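Local coordinates for protein citrate synthase (Thermotoga maritima, PDB 2P2W) that probably catalyses the condensation of oxaloacetate with acetyl-CoA and water to give citrate and CoA, a step of the tricarboxylic acid cycle, at residues A[273-276]-A[277-281]; A[263-266]-A[267-271]; A[301-304]-A[305-309]; A[216-219]-A[220-223]; A[282-285]-A[286-290]. All blocks are in the same frame, centred on the assembly; numbering follows the deposited sequence.

In the fold
From the N terminus the chain meets interaction 4 first (216-223, helix 214-225), then interaction 2 (263-271, the end of helix 258-270), interaction 1 (273-281, the start of helix 275-289), interaction 5 (282-290, the end of that same helix) and interaction 3 (301-309, helix 299-309). Each closes only a turn or so of helix, and they follow in series, none enclosing or crossing another. Their side chains join the helices together: Y302 and V305 of interaction 3 touch L267 of interaction 2, L222 of interaction 4 lies against A280 of interaction 1, and M221 of interaction 4 reaches L283 of interaction 5. Interactions 2 and 4 do not touch.

Interaction 1. Residues A[273-276]-A[277-281]; sequences DSKL and FRIAS
Helix 275-289 starts with backbone bonds from R278 N, I279 N and A280 N to S274 O, K275 O and L276 O, each acceptor four residues behind its donor. S274 sits at the N-cap: its OG accepts from F277 N at 3.0 Å, nearly straight (167°). With chi1 at 153°, OG stands opposite the backbone N and beside the carbonyl carbon, facing the N-H three residues on. Serine suits the position because its short hydroxyl arm can turn forward to an N-H of the first turn, which has no carbonyl of an earlier turn to bond; the same OG also bonds to E309. The capped end belongs to the helical bundle that carries D300, a predicted active-site residue, consistent with the small domain of the citrate synthase fold. L276, F277 and A280 point into that bundle, F277 meeting helices 258-270 and 299-309. On the solvent side R278 doubles back past the cap. Its chi1 (-62°) sets CG beside the backbone N, 3.2 Å from S274 O; the bend at chi2 then carries NH2 back to D273 OD1, 2.9 Å away, in a salt bridge. OD1 lies near the guanidinium plane but uses its anti side, the two flat groups almost perpendicular. R278 NE donates a hydrogen bond to P272 O. K275 lays CE against I279 CG1 at 3.7 Å, and its NZ goes on to E228.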
# COMPACT_ATOMS: atom_id res chain seq x y z
N ASP A 273 -25.18 25.51 -15.49
CA ASP A 273 -24.43 26.46 -16.29
C ASP A 273 -22.92 26.39 -16.13
O ASP A 273 -22.20 27.21 -16.68
CB ASP A 273 -24.95 27.86 -15.98
CG ASP A 273 -26.44 27.98 -16.26
OD1 ASP A 273 -26.92 27.30 -17.19
OD2 ASP A 273 -27.13 28.74 -15.56
N SER A 274 -22.46 25.40 -15.38
CA SER A 274 -21.03 25.21 -15.19
C SER A 274 -20.42 24.81 -16.55
O SER A 274 -20.88 23.85 -17.18
CB SER A 274 -20.77 24.09 -14.18
OG SER A 274 -19.52 23.47 -14.43
N LYS A 275 -19.42 25.56 -16.99
CA LYS A 275 -18.75 25.29 -18.26
C LYS A 275 -18.20 23.86 -18.25
O LYS A 275 -18.30 23.13 -19.23
CB LYS A 275 -17.61 26.29 -18.47
CG LYS A 275 -16.74 26.06 -19.70
CD LYS A 275 -17.38 26.53 -21.00
CE LYS A 275 -18.04 25.40 -21.76
NZ LYS A 275 -18.68 25.92 -23.02
N LEU A 276 -17.62 23.46 -17.12
CA LEU A 276 -17.07 22.12 -16.98
C LEU A 276 -18.17 21.08 -17.17
O LEU A 276 -17.99 20.10 -17.90
CB LEU A 276 -16.42 21.95 -15.60
CG LEU A 276 -15.15 22.78 -15.36
CD1 LEU A 276 -14.70 22.65 -13.91
CD2 LEU A 276 -14.05 22.31 -16.32
N PHE A 277 -19.30 21.29 -16.52
CA PHE A 277 -20.40 20.35 -16.64
C PHE A 277 -20.89 20.26 -18.08
O PHE A 277 -21.13 19.16 -18.59
CB PHE A 277 -21.56 20.75 -15.72
CG PHE A 277 -22.76 19.85 -15.83
CD1 PHE A 277 -22.64 18.48 -15.56
CD2 PHE A 277 -23.99 20.35 -16.22
CE1 PHE A 277 -23.75 17.64 -15.67
CE2 PHE A 277 -25.10 19.51 -16.34
CZ PHE A 277 -24.98 18.15 -16.07
N ARG A 278 -21.04 21.40 -18.75
CA ARG A 278 -21.52 21.41 -20.13
C ARG A 278 -20.61 20.56 -21.02
O ARG A 278 -21.08 19.78 -21.85
CB ARG A 278 -21.56 22.84 -20.69
CG ARG A 278 -22.51 23.82 -19.99
CD ARG A 278 -23.98 23.53 -20.25
NE ARG A 278 -24.86 24.58 -19.73
CZ ARG A 278 -25.17 25.71 -20.37
NH1 ARG A 278 -24.68 25.96 -21.58
NH2 ARG A 278 -25.98 26.60 -19.80
N ILE A 279 -19.30 20.72 -20.85
CA ILE A 279 -18.35 19.96 -21.65
C ILE A 279 -18.43 18.46 -21.33
O ILE A 279 -18.47 17.63 -22.24
CB ILE A 279 -16.90 20.47 -21.41
CG1 ILE A 279 -16.80 21.94 -21.81
CG2 ILE A 279 -15.90 19.64 -22.23
CD1 ILE A 279 -15.50 22.62 -21.42
N ALA A 280 -18.46 18.13 -20.05
CA ALA A 280 -18.53 16.73 -19.62
C ALA A 280 -19.82 16.06 -20.13
O ALA A 280 -19.82 14.89 -20.54
CB ALA A 280 -18.48 16.65 -18.10
N SER A 281 -20.91 16.81 -20.10
CA SER A 281 -22.19 16.28 -20.56
C SER A 281 -22.14 16.03 -22.06
O SER A 281 -22.67 15.02 -22.55
CB SER A 281 -23.31 17.27 -20.23
OG SER A 281 -24.58 16.67 -20.41

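Interaction 2. Residues A[263-266]-A[267-271]; sequences LKRV and LQEHF
V266 and H270 meet at the C-terminal end of helix 258-270, in a helical region consistent with the small domain of citrate synthases. The backbone bonds come first. L267 N, Q268 N and E269 N bond to the carbonyls of L263, K264 and R265. H270 N bonds to V266 O at 2.8 Å and F271 N to L267 O, although F271 itself already leaves helical phi/psi.

The charged side chains form a second group. R265 and E269, one turn apart, run side by side in the same direction, yet their charged atoms stay beyond salt-bridge range, with R265 NE 4.4 Å from E269 OE2. A water joins them instead, accepting from R265 NE at 2.9 Å and donating to E269 OE1. E269 OE2 rests on the aliphatic part of the arginine, 3.4 Å from R265 CG, and the arginine also makes a cation-pi contact with F262. Long, flexible chains of opposite charge suit this exposed flank, where a water can bridge them. The extended K264 reaches E284 in a long, weak ion pair.

Apolar groups take the inner side. L263 and L267 turn to helix 299-309, where L267 meets Y302, while V266 packs on L165 of helix 163-173. The alkyl chain of K264 passes F277.

Histidine suits the last turn because its ring N-H can join its backbone N-H on one carbonyl, V266 O. A chi1 of -63° sets CG beside the backbone N and turns the ring back along the helix, where H270 ND1 donates to V266 O at 3.2 Å with that oxygen exactly in the ring plane.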
# COMPACT_ATOMS: atom_id res chain seq x y z
N LEU A 263 -24.81 11.75 -9.70
CA LEU A 263 -24.08 13.02 -9.67
C LEU A 263 -24.34 13.89 -10.89
O LEU A 263 -24.28 15.11 -10.80
CB LEU A 263 -22.57 12.77 -9.51
CG LEU A 263 -22.16 12.16 -8.17
CD1 LEU A 263 -20.66 11.95 -8.14
CD2 LEU A 263 -22.60 13.07 -7.02
N LYS A 264 -24.62 13.28 -12.04
CA LYS A 264 -24.92 14.08 -13.22
C LYS A 264 -26.21 14.85 -12.96
O LYS A 264 -26.34 16.01 -13.34
CB LYS A 264 -25.08 13.20 -14.46
CG LYS A 264 -25.24 14.01 -15.74
CD LYS A 264 -25.49 13.14 -16.95
CE LYS A 264 -25.62 14.00 -18.21
NZ LYS A 264 -25.96 13.17 -19.39
N ARG A 265 -27.16 14.20 -12.30
CA ARG A 265 -28.44 14.84 -11.99
C ARG A 265 -28.22 15.97 -10.99
O ARG A 265 -28.84 17.03 -11.09
CB ARG A 265 -29.43 13.82 -11.43
CG ARG A 265 -30.81 14.42 -11.14
CD ARG A 265 -31.85 13.37 -10.77
NE ARG A 265 -31.52 12.66 -9.54
CZ ARG A 265 -30.94 11.46 -9.48
NH1 ARG A 265 -30.63 10.81 -10.60
NH2 ARG A 265 -30.69 10.90 -8.31
N VAL A 266 -27.34 15.74 -10.02
CA VAL A 266 -27.04 16.76 -9.02
C VAL A 266 -26.54 18.02 -9.71
O VAL A 266 -27.02 19.13 -9.44
CB VAL A 266 -25.95 16.26 -8.05
CG1 VAL A 266 -25.45 17.40 -7.18
CG2 VAL A 266 -26.50 15.13 -7.19
N LEU A 267 -25.58 17.85 -10.62
CA LEU A 267 -25.03 18.98 -11.35
C LEU A 267 -26.08 19.64 -12.25
O LEU A 267 -26.15 20.86 -12.35
CB LEU A 267 -23.83 18.52 -12.19
CG LEU A 267 -22.60 18.12 -11.36
CD1 LEU A 267 -21.58 17.38 -12.23
CD2 LEU A 267 -21.99 19.38 -10.76
N GLN A 268 -26.90 18.82 -12.89
CA GLN A 268 -27.94 19.34 -13.77
C GLN A 268 -28.92 20.21 -12.99
O GLN A 268 -29.39 21.23 -13.48
CB GLN A 268 -28.72 18.19 -14.42
CG GLN A 268 -29.66 18.65 -15.53
CD GLN A 268 -28.90 19.17 -16.72
OE1 GLN A 268 -28.18 18.42 -17.39
NE2 GLN A 268 -29.03 20.47 -17.01
N GLU A 269 -29.20 19.80 -11.76
CA GLU A 269 -30.14 20.53 -10.92
C GLU A 269 -29.54 21.72 -10.17
O GLU A 269 -30.24 22.69 -9.90
CB GLU A 269 -30.79 19.57 -9.92
CG GLU A 269 -31.90 18.73 -10.53
CD GLU A 269 -32.36 17.60 -9.63
OE1 GLU A 269 -31.97 17.57 -8.45
OE2 GLU A 269 -33.13 16.73 -10.12
N HIS A 270 -28.24 21.66 -9.86
CA HIS A 270 -27.61 22.75 -9.12
C HIS A 270 -26.55 23.58 -9.82
O HIS A 270 -26.31 24.73 -9.44
CB HIS A 270 -27.05 22.22 -7.80
CG HIS A 270 -28.09 21.67 -6.88
ND1 HIS A 270 -28.59 20.39 -7.01
CD2 HIS A 270 -28.75 22.24 -5.85
CE1 HIS A 270 -29.52 20.20 -6.09
NE2 HIS A 270 -29.63 21.30 -5.37
N PHE A 271 -25.90 23.01 -10.83
CA PHE A 271 -24.86 23.74 -11.57
C PHE A 271 -24.98 23.49 -13.08
O PHE A 271 -24.00 23.15 -13.74
CB PHE A 271 -23.47 23.32 -11.10
CG PHE A 271 -23.22 23.56 -9.64
CD1 PHE A 271 -22.78 24.81 -9.19
CD2 PHE A 271 -23.45 22.56 -8.70
CE1 PHE A 271 -22.56 25.05 -7.83
CE2 PHE A 271 -23.24 22.79 -7.34
CZ PHE A 271 -22.80 24.04 -6.90
O HOH W 1 -31.25 14.69 -7.44

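Interaction 3. Residues A[301-304]-A[305-309]; sequences LYSS and VLFEE
The ring of F307 carries the carbonyl oxygen of S303 on one face, 3.1 Å above its plane and offset toward the rim beside CG and CD2. The ring of Y302 has L301 CD2 over one of its faces, and its OH goes to E284 of helix 275-289. For F307 the first torsion matters: a chi1 of -65° places CG beside the backbone N and lays the ring over the preceding turn, with F307 CE2 4.1 Å from S303 CB. Trimming F307 to an alanine would probably bare the flank of the S303 carbonyl and open a gap beside S303 CB.

The backbone is regular helix, part of helix 299-309, whose first turn contains the predicted active-site residue D300. L306 N, F307 N and E308 N bond to the carbonyls of Y302, S303 and S304; the bond from F307 N to S303 O is 2.9 Å and close to straight at 169°. S303 O therefore receives an N-H while lying against the ring of the same donor residue.

Two serines suit this crowded interior because they are small. S304 OG, held between the backbone N and carbonyl carbon (chi1 66°), bonds to D300 O. V305 CG2 rests on L301 O at 3.4 Å and touches L222, while the other branch of the valine faces L267. Because S304 OG turns to a carbonyl of its own helix, a buried hydroxyl is satisfied locally, and V218 and P219 of helix 214-225 can pack closely beside it.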
# COMPACT_ATOMS: atom_id res chain seq x y z
N LEU A 301 -15.97 11.25 -13.62
CA LEU A 301 -16.30 12.33 -14.55
C LEU A 301 -17.10 13.44 -13.89
O LEU A 301 -16.78 14.62 -14.04
CB LEU A 301 -17.09 11.79 -15.76
CG LEU A 301 -17.43 12.80 -16.86
CD1 LEU A 301 -16.15 13.28 -17.53
CD2 LEU A 301 -18.36 12.16 -17.89
N TYR A 302 -18.13 13.07 -13.14
CA TYR A 302 -18.97 14.07 -12.49
C TYR A 302 -18.64 14.41 -11.05
O TYR A 302 -18.95 15.50 -10.59
CB TYR A 302 -20.44 13.64 -12.62
CG TYR A 302 -20.89 13.61 -14.06
CD1 TYR A 302 -20.89 14.77 -14.84
CD2 TYR A 302 -21.30 12.42 -14.66
CE1 TYR A 302 -21.28 14.75 -16.17
CE2 TYR A 302 -21.69 12.38 -15.99
CZ TYR A 302 -21.68 13.55 -16.74
OH TYR A 302 -22.05 13.51 -18.06
N SER A 303 -18.01 13.49 -10.33
CA SER A 303 -17.64 13.79 -8.95
C SER A 303 -16.62 14.93 -8.98
O SER A 303 -16.69 15.86 -8.17
CB SER A 303 -17.02 12.57 -8.26
OG SER A 303 -15.75 12.25 -8.82
N SER A 304 -15.70 14.87 -9.94
CA SER A 304 -14.67 15.91 -10.07
C SER A 304 -15.31 17.27 -10.37
O SER A 304 -14.90 18.28 -9.80
CB SER A 304 -13.67 15.55 -11.17
OG SER A 304 -14.27 15.53 -12.45
N VAL A 305 -16.29 17.29 -11.26
CA VAL A 305 -16.95 18.55 -11.60
C VAL A 305 -17.69 19.10 -10.38
O VAL A 305 -17.65 20.31 -10.11
CB VAL A 305 -17.94 18.37 -12.79
CG1 VAL A 305 -18.70 19.67 -13.05
CG2 VAL A 305 -17.16 17.97 -14.05
N LEU A 306 -18.36 18.23 -9.63
CA LEU A 306 -19.07 18.68 -8.44
C LEU A 306 -18.09 19.27 -7.42
O LEU A 306 -18.33 20.36 -6.89
CB LEU A 306 -19.85 17.53 -7.79
CG LEU A 306 -20.57 17.88 -6.48
CD1 LEU A 306 -21.58 18.99 -6.75
CD2 LEU A 306 -21.27 16.65 -5.90
N PHE A 307 -17.00 18.56 -7.14
CA PHE A 307 -16.02 19.04 -6.17
C PHE A 307 -15.47 20.40 -6.58
O PHE A 307 -15.25 21.28 -5.74
CB PHE A 307 -14.87 18.04 -6.02
CG PHE A 307 -15.29 16.72 -5.43
CD1 PHE A 307 -16.37 16.64 -4.56
CD2 PHE A 307 -14.58 15.56 -5.73
CE1 PHE A 307 -16.73 15.42 -3.98
CE2 PHE A 307 -14.94 14.34 -5.17
CZ PHE A 307 -16.02 14.27 -4.29
N GLU A 308 -15.25 20.58 -7.88
CA GLU A 308 -14.75 21.85 -8.39
C GLU A 308 -15.77 22.95 -8.12
O GLU A 308 -15.44 24.00 -7.58
CB GLU A 308 -14.49 21.76 -9.90
CG GLU A 308 -14.17 23.11 -10.55
CD GLU A 308 -12.68 23.34 -10.78
OE1 GLU A 308 -11.86 22.64 -10.15
OE2 GLU A 308 -12.34 24.22 -11.59
N GLU A 309 -17.03 22.69 -8.49
CA GLU A 309 -18.08 23.69 -8.31
C GLU A 309 -18.34 23.98 -6.83
O GLU A 309 -18.84 25.04 -6.47
CB GLU A 309 -19.38 23.23 -9.00
CG GLU A 309 -19.26 23.10 -10.54
CD GLU A 309 -18.82 24.40 -11.19
OE1 GLU A 309 -19.15 25.46 -10.69
OE2 GLU A 309 -18.19 24.32 -12.25

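Interaction 4. Residues A[216-219]-A[220-223]; sequences EKVP and PMLE
V218 and L222 stand one turn apart on the proline-kinked helix 214-225 and make the main apolar contact. V218 CG1 meets L222 CD1 at 3.6 Å, the valine branch lying at an angle to the leucine tip, and L222 CG also rests 3.2 Å from V218 O. Leucine reaches back because its CG lies beside the backbone N (chi1 -64°). M221 offers a looser touch, its CE 4.5 Å from V218 CG1.

Backbone hydrogen bonds form the second group. M221 N, L222 N and E223 N donate to the carbonyls of K217, V218 and P219; the middle bond is the shortest, with L222 N 2.8 Å from V218 O, and meets that carbonyl nearly end-on.

The third group belongs to the prolines. Neither ring nitrogen has a hydrogen to give, so the helix is kinked at both residues, and P220 places CD 3.3 Å from E216 O where another residue would place its N-H. The rings lie side by side, with P219 CB 3.3 Å from P220 CD, a closeness largely imposed by the Pro-Pro linkage. Proline fits as a rigid residue that can bend a helix without breaking it.

Were L222 cut back to an alanine, V218 CG1 would probably lose its leucine contact, and a gap would be likely to open toward A280 and V305.

E216 bonds to H89, and E223 pairs with R314. The side chains of V218 and D300, a predicted active-site residue, are about 5 Å apart. L222 lies between helices 275-289 and 299-309, while P219 touches F317 of helix 317-337.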
# COMPACT_ATOMS: atom_id res chain seq x y z
N GLU A 216 -8.85 13.91 -10.67
CA GLU A 216 -8.03 15.12 -10.74
C GLU A 216 -7.62 15.42 -12.18
O GLU A 216 -7.25 16.54 -12.51
CB GLU A 216 -6.78 14.97 -9.87
CG GLU A 216 -7.09 14.55 -8.44
CD GLU A 216 -5.90 14.65 -7.51
OE1 GLU A 216 -4.76 14.77 -8.01
OE2 GLU A 216 -6.11 14.59 -6.27
N LYS A 217 -7.70 14.41 -13.04
CA LYS A 217 -7.34 14.59 -14.45
C LYS A 217 -8.51 15.08 -15.31
O LYS A 217 -8.35 15.57 -16.42
CB LYS A 217 -6.84 13.25 -15.00
CG LYS A 217 -5.35 13.02 -14.70
CD LYS A 217 -4.45 13.11 -15.94
CE LYS A 217 -2.96 13.02 -15.58
NZ LYS A 217 -2.22 14.00 -16.37
N VAL A 218 -9.74 14.89 -14.80
CA VAL A 218 -10.88 15.27 -15.62
C VAL A 218 -10.99 16.78 -15.91
O VAL A 218 -11.14 17.21 -17.05
CB VAL A 218 -12.17 14.67 -15.05
CG1 VAL A 218 -13.38 15.35 -15.70
CG2 VAL A 218 -12.22 13.18 -15.37
N PRO A 219 -10.97 17.61 -14.86
CA PRO A 219 -11.04 19.05 -15.07
C PRO A 219 -10.08 19.57 -16.17
O PRO A 219 -10.47 20.28 -17.08
CB PRO A 219 -10.83 19.71 -13.71
CG PRO A 219 -11.40 18.72 -12.70
CD PRO A 219 -11.00 17.34 -13.42
N PRO A 220 -8.79 19.20 -16.09
CA PRO A 220 -7.81 19.64 -17.08
C PRO A 220 -8.13 19.09 -18.48
O PRO A 220 -7.87 19.75 -19.51
CB PRO A 220 -6.49 19.07 -16.55
CG PRO A 220 -6.67 18.31 -15.27
CD PRO A 220 -8.14 18.40 -15.03
N MET A 221 -8.67 17.88 -18.52
CA MET A 221 -9.03 17.26 -19.79
C MET A 221 -10.20 18.03 -20.40
O MET A 221 -10.21 18.31 -21.60
CB MET A 221 -9.43 15.80 -19.58
CG MET A 221 -9.87 15.11 -20.85
SD MET A 221 -10.81 13.61 -20.53
CE MET A 221 -12.33 14.28 -19.91
N LEU A 222 -11.18 18.36 -19.57
CA LEU A 222 -12.34 19.11 -20.03
C LEU A 222 -11.90 20.47 -20.58
O LEU A 222 -12.40 20.92 -21.61
CB LEU A 222 -13.33 19.31 -18.87
CG LEU A 222 -13.95 18.01 -18.32
CD1 LEU A 222 -14.83 18.32 -17.11
CD2 LEU A 222 -14.75 17.32 -19.42
N GLU A 223 -10.95 21.11 -19.90
CA GLU A 223 -10.46 22.40 -20.34
C GLU A 223 -9.65 22.26 -21.63
O GLU A 223 -9.67 23.14 -22.49
CB GLU A 223 -9.64 23.05 -19.21
CG GLU A 223 -10.58 23.62 -18.14
CD GLU A 223 -9.96 23.80 -16.76
OE1 GLU A 223 -8.83 23.31 -16.53
OE2 GLU A 223 -10.62 24.40 -15.90

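Interaction 5. Residues A[282-285]-A[286-290]; sequences KLEE and YIVSN
L283 and I287 meet on the buried face of helix 275-289, near its C-terminal end; the helix belongs to a bundle that probably corresponds to the small domain of citrate synthases. I287 can be followed outward. Its CB lies 3.5 Å from L283 O, and CG1, placed beside the backbone N by a chi1 of -70°, passes the same oxygen at 3.4 Å. The tip, CD1, then reaches L283 CD1 at 3.8 Å, the two chains side by side and pointing the same way. Isoleucine suits the buried spot because its longer branch runs back to L283 and is wholly apolar. L283 carries the apolar surface on to M221 and I225 of helix 214-225 and V235 of helix 231-241.

One residue further on, E284 CG and V288 CG2 repeat the alongside approach in a looser contact.

The polar end is held differently. E285 O accepts twice, from S289 N and from S289 OG, which come from opposite faces of the carbonyl plane; OG is 2.6 Å away. The hydroxyl stands between its own backbone N and carbonyl carbon (chi1 69°), which lets a short serine reach back to the preceding turn. On the outer surface K282 NZ and E285 OE1 form a salt bridge, and the carboxylate uses its syn side, a good match of opposite charges three residues apart.

Y286 directs its OH to Q236 of helix 231-241. Its own carbonyl oxygen takes both N290 N and N290 ND2, and this ND2 lies 3.3 Å above the plane of the Y286 ring, offset toward the rim.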
# COMPACT_ATOMS: atom_id res chain seq x y z
N LYS A 282 -21.51 16.94 -22.80
CA LYS A 282 -21.40 16.80 -24.25
C LYS A 282 -20.49 15.63 -24.60
O LYS A 282 -20.72 14.91 -25.57
CB LYS A 282 -20.85 18.08 -24.87
CG LYS A 282 -20.88 18.10 -26.39
CD LYS A 282 -22.30 18.00 -26.91
CE LYS A 282 -22.37 18.30 -28.40
NZ LYS A 282 -23.77 18.30 -28.88
N LEU A 283 -19.45 15.43 -23.79
CA LEU A 283 -18.51 14.34 -24.01
C LEU A 283 -19.25 13.01 -23.87
O LEU A 283 -19.07 12.10 -24.67
CB LEU A 283 -17.37 14.43 -22.99
CG LEU A 283 -16.22 13.42 -23.11
CD1 LEU A 283 -15.61 13.47 -24.51
CD2 LEU A 283 -15.16 13.77 -22.05
N GLU A 284 -20.10 12.92 -22.85
CA GLU A 284 -20.88 11.70 -22.65
C GLU A 284 -21.82 11.49 -23.82
O GLU A 284 -21.94 10.37 -24.34
CB GLU A 284 -21.70 11.79 -21.36
CG GLU A 284 -22.78 10.72 -21.28
CD GLU A 284 -23.62 10.82 -20.02
OE1 GLU A 284 -23.21 11.54 -19.09
OE2 GLU A 284 -24.68 10.16 -19.97
N GLU A 285 -22.49 12.55 -24.24
CA GLU A 285 -23.43 12.46 -25.36
C GLU A 285 -22.76 11.90 -26.61
O GLU A 285 -23.30 11.00 -27.25
CB GLU A 285 -24.02 13.83 -25.70
CG GLU A 285 -25.11 13.77 -26.77
CD GLU A 285 -25.49 15.14 -27.30
OE1 GLU A 285 -24.69 15.73 -28.06
OE2 GLU A 285 -26.59 15.63 -26.96
N TYR A 286 -21.59 12.43 -26.94
CA TYR A 286 -20.90 11.98 -28.14
C TYR A 286 -20.40 10.54 -28.05
O TYR A 286 -20.58 9.76 -28.99
CB TYR A 286 -19.72 12.91 -28.44
CG TYR A 286 -18.94 12.48 -29.67
CD1 TYR A 286 -19.31 12.92 -30.94
CD2 TYR A 286 -17.88 11.57 -29.56
CE1 TYR A 286 -18.65 12.47 -32.07
CE2 TYR A 286 -17.21 11.12 -30.70
CZ TYR A 286 -17.60 11.57 -31.95
OH TYR A 286 -16.95 11.12 -33.07
N ILE A 287 -19.78 10.20 -26.93
CA ILE A 287 -19.24 8.86 -26.74
C ILE A 287 -20.31 7.79 -26.67
O ILE A 287 -20.18 6.74 -27.29
CB ILE A 287 -18.34 8.82 -25.48
CG1 ILE A 287 -17.06 9.60 -25.75
CG2 ILE A 287 -18.03 7.37 -25.10
CD1 ILE A 287 -16.10 9.69 -24.58
N VAL A 288 -21.38 8.05 -25.92
CA VAL A 288 -22.46 7.07 -25.80
C VAL A 288 -23.33 6.98 -27.06
O VAL A 288 -23.66 5.88 -27.50
CB VAL A 288 -23.35 7.39 -24.57
CG1 VAL A 288 -24.51 6.40 -24.49
CG2 VAL A 288 -22.51 7.31 -23.30
N SER A 289 -23.70 8.12 -27.65
CA SER A 289 -24.54 8.09 -28.85
C SER A 289 -23.84 7.42 -30.03
O SER A 289 -24.49 6.77 -30.86
CB SER A 289 -25.00 9.51 -29.24
OG SER A 289 -23.92 10.30 -29.71
N ASN A 290 -22.52 7.56 -30.11
CA ASN A 290 -21.75 6.94 -31.18
C ASN A 290 -21.21 5.57 -30.77
O ASN A 290 -20.48 4.93 -31.52
CB ASN A 290 -20.60 7.86 -31.60
CG ASN A 290 -21.08 9.06 -32.40
OD1 ASN A 290 -21.43 8.95 -33.57
ND2 ASN A 290 -21.09 10.23 -31.76